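Local coordinates for protein oxalate--CoA ligase (PDB 5IE0) that belongs to the ANL superfamily of AMP-binding, acyl-activating enzymes, pairing a large AMP-binding domain with a smaller C-terminal domain, at residues H214-L219 / A317-S322; R286-S291 / A311-E316. All coordinates share one frame; numbering follows the deposited sequence. Where two conformers were deposited one is given.

Contact 1 of 2, residues H214-L219 / A317-S322. With SRT (S,R meso-tartaric acid), chain C.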
ATOM      1  N   HIS A 214      -4.023  -3.366   3.446  1.00 13.99           N
ATOM      2  CA  HIS A 214      -3.568  -1.991   3.232  1.00 14.09           C
ATOM      3  C   HIS A 214      -3.899  -1.594   1.791  1.00 14.06           C
ATOM      4  O   HIS A 214      -4.084  -2.463   0.947  1.00 11.01           O
ATOM      5  CB  HIS A 214      -2.070  -1.853   3.513  1.00 17.97           C
ATOM      6  CG  HIS A 214      -1.710  -2.014   4.958  1.00 19.59           C
ATOM      7  ND1 HIS A 214      -2.226  -1.204   5.945  1.00 23.42           N
ATOM      8  CD2 HIS A 214      -0.883  -2.887   5.581  1.00 18.71           C
ATOM      9  CE1 HIS A 214      -1.734  -1.571   7.116  1.00 21.49           C
ATOM     10  NE2 HIS A 214      -0.916  -2.589   6.922  1.00 17.87           N
ATOM     11  N   VAL A 215      -3.991  -0.296   1.505  1.00 13.18           N
ATOM     12  CA  VAL A 215      -4.509   0.135   0.206  1.00 14.06           C
ATOM     13  C   VAL A 215      -3.556  -0.089  -0.973  1.00 14.04           C
ATOM     14  O   VAL A 215      -4.003  -0.127  -2.114  1.00 10.81           O
ATOM     15  CB  VAL A 215      -4.923   1.632   0.213  1.00 12.60           C
ATOM     16  CG1 VAL A 215      -6.165   1.832   1.055  1.00 14.51           C
ATOM     17  CG2 VAL A 215      -3.798   2.507   0.719  1.00 15.12           C
ATOM     18  N   HIS A 216      -2.257  -0.239  -0.724  1.00 11.93           N
ATOM     19  CA  HIS A 216      -1.337  -0.481  -1.840  1.00 11.94           C
ATOM     20  C   HIS A 216      -1.694  -1.794  -2.544  1.00 13.86           C
ATOM     21  O   HIS A 216      -1.993  -1.803  -3.735  1.00 15.42           O
ATOM     22  CB  HIS A 216       0.121  -0.496  -1.365  1.00 12.35           C
ATOM     23  CG  HIS A 216       1.122  -0.616  -2.475  1.00 12.26           C
ATOM     24  ND1 HIS A 216       2.459  -0.326  -2.301  1.00 11.30           N
ATOM     25  CD2 HIS A 216       0.991  -1.008  -3.765  1.00 13.17           C
ATOM     26  CE1 HIS A 216       3.106  -0.532  -3.433  1.00 12.20           C
ATOM     27  NE2 HIS A 216       2.237  -0.950  -4.338  1.00 13.56           N
ATOM     28  N   GLY A 217      -1.662  -2.898  -1.807  1.00 13.86           N
ATOM     29  CA  GLY A 217      -2.007  -4.182  -2.383  1.00 13.21           C
ATOM     30  C   GLY A 217      -3.465  -4.254  -2.799  1.00 14.37           C
ATOM     31  O   GLY A 217      -3.791  -4.812  -3.842  1.00 15.03           O
ATOM     32  N   LEU A 218      -4.343  -3.670  -1.988  1.00 14.65           N
ATOM     33  CA  LEU A 218      -5.784  -3.763  -2.219  1.00 13.83           C
ATOM     34  C   LEU A 218      -6.240  -3.005  -3.468  1.00 13.86           C
ATOM     35  O   LEU A 218      -6.853  -3.584  -4.359  1.00 14.80           O
ATOM     36  CB  LEU A 218      -6.542  -3.244  -0.998  1.00 13.96           C
ATOM     37  CG  LEU A 218      -8.067  -3.343  -1.007  1.00 14.98           C
ATOM     38  CD1 LEU A 218      -8.514  -4.792  -1.174  1.00 17.79           C
ATOM     39  CD2 LEU A 218      -8.626  -2.749   0.277  1.00 13.00           C
ATOM     40  N   LEU A 219      -5.936  -1.713  -3.521  1.00 12.05           N
ATOM     41  CA  LEU A 219      -6.372  -0.846  -4.616  1.00 10.38           C
ATOM     42  C   LEU A 219      -5.580  -1.062  -5.904  1.00 12.01           C
ATOM     43  O   LEU A 219      -6.166  -1.242  -6.973  1.00 15.01           O
ATOM     44  CB  LEU A 219      -6.279   0.628  -4.201  1.00 10.61           C
ATOM     45  CG  LEU A 219      -7.536   1.296  -3.632  1.00 10.75           C
ATOM     46  CD1 LEU A 219      -8.640   1.393  -4.687  1.00 10.73           C
ATOM     47  CD2 LEU A 219      -8.031   0.569  -2.390  1.00 11.73           C
ATOM     48  N   ALA A 317      -5.876   9.024   0.717  1.00 13.40           N
ATOM     49  CA  ALA A 317      -6.078   9.321  -0.695  1.00 16.98           C
ATOM     50  C   ALA A 317      -6.620   8.113  -1.454  1.00 14.12           C
ATOM     51  O   ALA A 317      -6.621   8.103  -2.688  1.00 13.72           O
ATOM     52  CB  ALA A 317      -4.779   9.792  -1.316  1.00 13.64           C
ATOM     53  N   THR A 318      -7.065   7.102  -0.709  1.00 13.20           N
ATOM     54  CA  THR A 318      -7.436   5.809  -1.279  1.00 14.48           C
ATOM     55  C   THR A 318      -6.290   5.335  -2.169  1.00 15.58           C
ATOM     56  O   THR A 318      -6.484   4.999  -3.337  1.00 11.36           O
ATOM     57  CB  THR A 318      -8.765   5.884  -2.070  1.00 16.13           C
ATOM     58  OG1 THR A 318      -9.730   6.612  -1.303  1.00 14.27           O
ATOM     59  CG2 THR A 318      -9.312   4.487  -2.355  1.00 11.42           C
ATOM     60  N   HIS A 319      -5.093   5.362  -1.589  1.00 17.01           N
ATOM     61  CA  HIS A 319      -3.833   5.005  -2.246  1.00 16.32           C
ATOM     62  C   HIS A 319      -3.341   6.128  -3.172  1.00 15.30           C
ATOM     63  O   HIS A 319      -2.926   7.179  -2.690  1.00 14.93           O
ATOM     64  CB  HIS A 319      -3.950   3.678  -3.010  1.00 14.43           C
ATOM     65  CG  HIS A 319      -2.632   3.110  -3.442  1.00 17.93           C
ATOM     66  ND1 HIS A 319      -1.561   2.980  -2.583  1.00 11.30           N
ATOM     67  CD2 HIS A 319      -2.214   2.636  -4.639  1.00 11.00           C
ATOM     68  CE1 HIS A 319      -0.537   2.461  -3.237  1.00 11.70           C
ATOM     69  NE2 HIS A 319      -0.910   2.236  -4.484  1.00 13.12           N
ATOM     70  N   LEU A 320      -3.391   5.905  -4.485  1.00 12.97           N
ATOM     71  CA  LEU A 320      -2.636   6.711  -5.455  1.00 11.57           C
ATOM     72  C   LEU A 320      -2.852   8.225  -5.377  1.00 11.85           C
ATOM     73  O   LEU A 320      -3.985   8.713  -5.436  1.00 11.89           O
ATOM     74  CB  LEU A 320      -2.958   6.251  -6.882  1.00 12.77           C
ATOM     75  CG  LEU A 320      -2.244   7.006  -8.012  1.00 15.53           C
ATOM     76  CD1 LEU A 320      -0.738   6.802  -7.937  1.00 12.77           C
ATOM     77  CD2 LEU A 320      -2.783   6.612  -9.392  1.00 13.71           C
ATOM     78  N   MET A 321      -1.745   8.955  -5.263  1.00 12.05           N
ATOM     79  CA  MET A 321      -1.744  10.407  -5.389  1.00 14.51           C
ATOM     80  C   MET A 321      -1.003  10.827  -6.653  1.00 14.34           C
ATOM     81  O   MET A 321      -1.526  11.596  -7.457  1.00 16.11           O
ATOM     82  CB  MET A 321      -1.108  11.063  -4.164  1.00 15.90           C
ATOM     83  CG  MET A 321      -2.011  11.079  -2.943  1.00 13.33           C
ATOM     84  SD  MET A 321      -1.249  11.790  -1.475  1.00 16.15           S
ATOM     85  CE  MET A 321      -0.040  10.539  -1.070  1.00 14.55           C
ATOM     86  N   SER A 322       0.217  10.326  -6.833  1.00 15.59           N
ATOM     87  CA  SER A 322       0.979  10.685  -8.033  1.00 14.17           C
ATOM     88  C   SER A 322       1.780   9.502  -8.552  1.00 13.07           C
ATOM     89  O   SER A 322       2.028   8.558  -7.819  1.00 12.61           O
ATOM     90  CB  SER A 322       1.919  11.861  -7.751  1.00 12.81           C
ATOM     91  OG  SER A 322       2.994  11.476  -6.904  1.00 13.59           O
TER
HETATM   92  O1  SRT C1001      -0.444   2.747   4.349  1.00 17.57           O
HETATM   93  O11 SRT C1001      -0.022   0.606   4.274  1.00 20.61           O
HETATM   94  C1  SRT C1001      -0.172   1.706   3.691  1.00 20.47           C
HETATM   95  C2  SRT C1001       0.004   1.757   2.191  1.00 22.76           C
HETATM   96  O2  SRT C1001      -1.104   1.211   1.526  1.00 22.78           O
HETATM   97  C3  SRT C1001       0.293   3.171   1.769  1.00 17.88           C
HETATM   98  O3  SRT C1001       1.664   3.343   2.009  1.00 17.75           O
HETATM   99  C4  SRT C1001       0.019   3.359   0.294  1.00 14.68           C
HETATM  100  O4  SRT C1001      -1.095   3.796  -0.087  1.00 13.88           O
HETATM  101  O41 SRT C1001       0.901   3.087  -0.557  1.00 13.28           O
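The ring of H319 lies against the first turn of helix 215-227, and its closest approach is CE1 to H216 CA at 3.4 Å. That alpha carbon sits over one face of the imidazole, which makes it a CH-pi contact; V215 O lies above the same face, likewise offset toward the rim. The H216 and H319 imidazoles lie at 28° to each other, but their centroids are 4.9 Å apart, so they are slid aside and hardly overlap. The first torsion of H319 swings the ring away from its own backbone N and over the helix. V215 adds its CG2 methyl, 3.9 Å from H319 CB, and L219 meets T318 aliphatically, CG to CG2 at 3.9 Å.

No hydrogen bond links the two segments directly; meso-tartaric acid bridges them. H319 ND1 donates to ligand O4 over 2.7 Å with an N-H...O angle of 163°, the ligand atom lying near the ring plane. From the helix, H216 N donates to ligand O2 at 2.9 Å, a more bent bond at 139°. At the N-cap position, H214 turns a ring face toward ligand O11, 3.2 Å from CG. Helix start and strand start thus form one wall of the ligand pocket in the AMP-binding domain.

Further out, H216 NE2 bonds T258 OG1, H319 NE2 bonds R286 NH1, and T318 OG1 bonds N369 O. The N-terminal end of helix 215-227 abuts the start of strand 319-323 and the turn just before it, L219 also touching helix 184-197 and H319 packing on A313 of strand 308-314.

Contact 2 of 2, residues R286-S291 / A311-E316; sequences RSCSAS and AYAMTE. With SRT (S,R meso-tartaric acid), chain C.
C288 SG fits against the alanines of the neighbouring strand, 3.4 Å from A313 CB and 3.9 Å from A311 CB. With SG anti to the backbone N (chi1 -164°), the sulfur reaches across to both methyls, which also point toward segment 286-291. A311 CB meets a second side chain, R286, whose NH2 comes within 3.4 Å. The arginine is extended from CG to NE, bringing its guanidinium alongside the strand, and C288 CB lies above one face of that group. Polar bonds outside the segments fix the guanidinium, among them NE to Y198 OH and NH1 to T258 OG1.

One backbone hydrogen bond crosses directly: A311 N donates to S287 O at 2.8 Å, nearly straight at 164°. Beyond it the backbones diverge and water spans the gap. Water 1 accepts from A313 N at 3.0 Å and, weakly, from S289 N. Water 2 donates to S289 O at 2.7 Å and to A313 O, and is also hydrogen-bonded to O3 of meso-tartaric acid.

The ligand is gripped from this side by S289 OG, which donates to its O41 at 2.6 Å. S289 OG also bonds H216 ND1, so the hydroxyl connects the ligand to helix 215-227.

Strands 284-287 and 308-314 are parallel neighbours joined through helix 294-304, a beta-alpha-beta unit. Beyond strand 284-287 the chain at C288 and S289 draws away from strand 308-314, and the ligand and two waters lie there, an arrangement characteristic of binding sites at the C-terminal ends of parallel strands in alpha/beta folds.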
ATOM      1  N   ARG A 286       6.311  -1.534 -10.577  1.00 13.75           N
ATOM      2  CA  ARG A 286       5.886  -0.362  -9.816  1.00 14.83           C
ATOM      3  C   ARG A 286       6.424  -0.384  -8.392  1.00 13.41           C
ATOM      4  O   ARG A 286       6.505  -1.440  -7.767  1.00 11.88           O
ATOM      5  CB  ARG A 286       4.357  -0.276  -9.795  1.00 13.67           C
ATOM      6  CG  ARG A 286       3.778   0.933  -9.062  1.00 11.45           C
ATOM      7  CD  ARG A 286       2.255   0.929  -9.147  1.00 13.68           C
ATOM      8  NE  ARG A 286       1.639   2.118  -8.562  1.00 11.82           N
ATOM      9  CZ  ARG A 286       1.079   2.159  -7.356  1.00 13.46           C
ATOM     10  NH1 ARG A 286       1.049   1.071  -6.594  1.00 11.32           N
ATOM     11  NH2 ARG A 286       0.541   3.288  -6.915  1.00 12.08           N
ATOM     12  N   SER A 287       6.788   0.787  -7.879  1.00 11.89           N
ATOM     13  CA  SER A 287       7.157   0.902  -6.471  1.00 11.76           C
ATOM     14  C   SER A 287       6.365   2.029  -5.812  1.00 15.52           C
ATOM     15  O   SER A 287       6.091   3.049  -6.444  1.00 15.28           O
ATOM     16  CB  SER A 287       8.661   1.144  -6.319  1.00 13.72           C
ATOM     17  OG  SER A 287       9.036   1.157  -4.952  1.00 15.75           O
ATOM     18  N   CYS A 288       5.982   1.836  -4.552  1.00 14.66           N
ATOM     19  CA  CYS A 288       5.171   2.822  -3.838  1.00 14.27           C
ATOM     20  C   CYS A 288       5.230   2.596  -2.323  1.00 14.62           C
ATOM     21  O   CYS A 288       5.800   1.599  -1.870  1.00 14.76           O
ATOM     22  CB  CYS A 288       3.716   2.766  -4.327  1.00 12.22           C
ATOM     23  SG  CYS A 288       2.688   4.200  -3.890  1.00 13.84           S
ATOM     24  N   SER A 289       4.638   3.534  -1.575  1.00 15.33           N
ATOM     25  CA  SER A 289       4.454   3.498  -0.107  1.00 17.11           C
ATOM     26  C   SER A 289       5.652   4.036   0.683  1.00 20.04           C
ATOM     27  O   SER A 289       5.484   4.535   1.792  1.00 18.56           O
ATOM     28  CB  SER A 289       4.121   2.085   0.392  1.00 14.03           C
ATOM     29  OG  SER A 289       2.936   1.581  -0.207  1.00 14.75           O
ATOM     30  N   ALA A 290       6.851   3.919   0.128  1.00 19.18           N
ATOM     31  CA  ALA A 290       8.042   4.499   0.743  1.00 14.12           C
ATOM     32  C   ALA A 290       9.040   4.856  -0.349  1.00 15.19           C
ATOM     33  O   ALA A 290       9.056   4.226  -1.403  1.00 19.15           O
ATOM     34  CB  ALA A 290       8.664   3.542   1.755  1.00 13.49           C
ATOM     35  N   SER A 291       9.860   5.870  -0.092  1.00 16.17           N
ATOM     36  CA  SER A 291      10.820   6.368  -1.076  0.51 17.78           C
ATOM     37  C   SER A 291      11.667   5.257  -1.693  1.00 18.12           C
ATOM     38  O   SER A 291      12.235   4.430  -0.980  1.00 19.31           O
ATOM     39  CB  SER A 291      11.738   7.411  -0.436  0.51 18.62           C
ATOM     40  OG  SER A 291      12.761   7.801  -1.334  0.51 18.32           O
ATOM     41  N   ALA A 311       5.586   5.520  -7.542  1.00 15.63           N
ATOM     42  CA  ALA A 311       4.366   6.262  -7.256  1.00 16.17           C
ATOM     43  C   ALA A 311       4.334   6.720  -5.802  1.00 15.98           C
ATOM     44  O   ALA A 311       5.159   6.312  -4.982  1.00 13.40           O
ATOM     45  CB  ALA A 311       3.138   5.417  -7.573  1.00 11.84           C
ATOM     46  N   TYR A 312       3.364   7.573  -5.500  1.00 15.26           N
ATOM     47  CA  TYR A 312       3.223   8.209  -4.200  1.00 15.82           C
ATOM     48  C   TYR A 312       1.761   8.117  -3.777  1.00 14.45           C
ATOM     49  O   TYR A 312       0.861   8.496  -4.539  1.00 16.10           O
ATOM     50  CB  TYR A 312       3.709   9.655  -4.286  1.00 14.42           C
ATOM     51  CG  TYR A 312       3.368  10.569  -3.137  1.00 14.30           C
ATOM     52  CD1 TYR A 312       3.706  10.247  -1.829  1.00 13.11           C
ATOM     53  CD2 TYR A 312       2.762  11.795  -3.374  1.00 14.32           C
ATOM     54  CE1 TYR A 312       3.410  11.111  -0.786  1.00 13.38           C
ATOM     55  CE2 TYR A 312       2.466  12.657  -2.349  1.00 14.82           C
ATOM     56  CZ  TYR A 312       2.790  12.319  -1.059  1.00 18.38           C
ATOM     57  OH  TYR A 312       2.480  13.198  -0.049  1.00 18.39           O
ATOM     58  N   ALA A 313       1.540   7.604  -2.569  1.00 12.30           N
ATOM     59  CA  ALA A 313       0.207   7.194  -2.143  1.00 12.16           C
ATOM     60  C   ALA A 313       0.044   7.155  -0.624  1.00 14.73           C
ATOM     61  O   ALA A 313       1.027   7.079   0.114  1.00 13.05           O
ATOM     62  CB  ALA A 313      -0.109   5.832  -2.729  1.00 11.84           C
ATOM     63  N   MET A 314      -1.203   7.200  -0.167  1.00 16.37           N
ATOM     64  CA  MET A 314      -1.507   7.023   1.251  1.00 16.00           C
ATOM     65  C   MET A 314      -2.976   6.659   1.437  1.00 14.67           C
ATOM     66  O   MET A 314      -3.791   6.843   0.530  1.00 14.08           O
ATOM     67  CB  MET A 314      -1.158   8.284   2.056  1.00 15.55           C
ATOM     68  CG  MET A 314      -2.048   9.497   1.792  1.00 14.08           C
ATOM     69  SD  MET A 314      -1.334  11.032   2.440  1.00 17.29           S
ATOM     70  CE  MET A 314      -1.284  10.698   4.199  1.00 13.70           C
ATOM     71  N   THR A 315      -3.303   6.137   2.616  1.00 12.47           N
ATOM     72  CA  THR A 315      -4.645   5.647   2.914  1.00 12.41           C
ATOM     73  C   THR A 315      -5.724   6.710   2.714  1.00 15.33           C
ATOM     74  O   THR A 315      -6.774   6.436   2.132  1.00 13.73           O
ATOM     75  CB  THR A 315      -4.732   5.123   4.362  1.00 12.61           C
ATOM     76  OG1 THR A 315      -3.716   4.135   4.573  1.00 15.01           O
ATOM     77  CG2 THR A 315      -6.102   4.507   4.630  1.00 14.18           C
ATOM     78  N   GLU A 316      -5.457   7.926   3.179  1.00 13.81           N
ATOM     79  CA  GLU A 316      -6.439   9.004   3.085  1.00 14.23           C
ATOM     80  C   GLU A 316      -6.756   9.394   1.641  1.00 16.69           C
ATOM     81  O   GLU A 316      -7.773  10.028   1.374  1.00 17.20           O
ATOM     82  CB  GLU A 316      -5.955  10.237   3.858  1.00 13.83           C
ATOM     83  CG  GLU A 316      -5.918  10.057   5.368  1.00 13.68           C
ATOM     84  CD  GLU A 316      -4.576   9.572   5.886  1.00 16.56           C
ATOM     85  OE1 GLU A 316      -3.888   8.814   5.171  1.00 16.25           O
ATOM     86  OE2 GLU A 316      -4.212   9.946   7.022  1.00 16.44           O
TER
HETATM   87  O1  SRT C1001      -0.444   2.747   4.349  1.00 17.57           O
HETATM   88  O11 SRT C1001      -0.022   0.606   4.274  1.00 20.61           O
HETATM   89  C1  SRT C1001      -0.172   1.706   3.691  1.00 20.47           C
HETATM   90  C2  SRT C1001       0.004   1.757   2.191  1.00 22.76           C
HETATM   91  O2  SRT C1001      -1.104   1.211   1.526  1.00 22.78           O
HETATM   92  C3  SRT C1001       0.293   3.171   1.769  1.00 17.88           C
HETATM   93  O3  SRT C1001       1.664   3.343   2.009  1.00 17.75           O
HETATM   94  C4  SRT C1001       0.019   3.359   0.294  1.00 14.68           C
HETATM   95  O4  SRT C1001      -1.095   3.796  -0.087  1.00 13.88           O
HETATM   96  O41 SRT C1001       0.901   3.087  -0.557  1.00 13.28           O
HETATM   97  O   HOH W   1       3.878   6.601  -0.904  1.00 14.10           O
HETATM   98  O   HOH W   2       3.009   5.558   2.005  1.00 33.18           O

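In the fold
From the N terminus, the chain first supplies residues 214-219 at the start of helix 215-227, then passes through strand 256-259 to residues 286-291. Helix 294-304 leads on to 311-316, closing contact 2 after 19 intervening residues. The chain runs on without a break through the 3-10 segment at 315-316 into 317-322, which returns to the first helix and closes contact 1 around a loop of 97 residues. Contact 2 is therefore nested inside contact 1. The two share one sheet: strands 308-314 and 319-323 are antiparallel neighbours, with M321 and S322 both pairing with Y312 in a classic beta bulge. Together they tie helix 215-227 to this sheet around meso-tartaric acid, to which K500 also bonds.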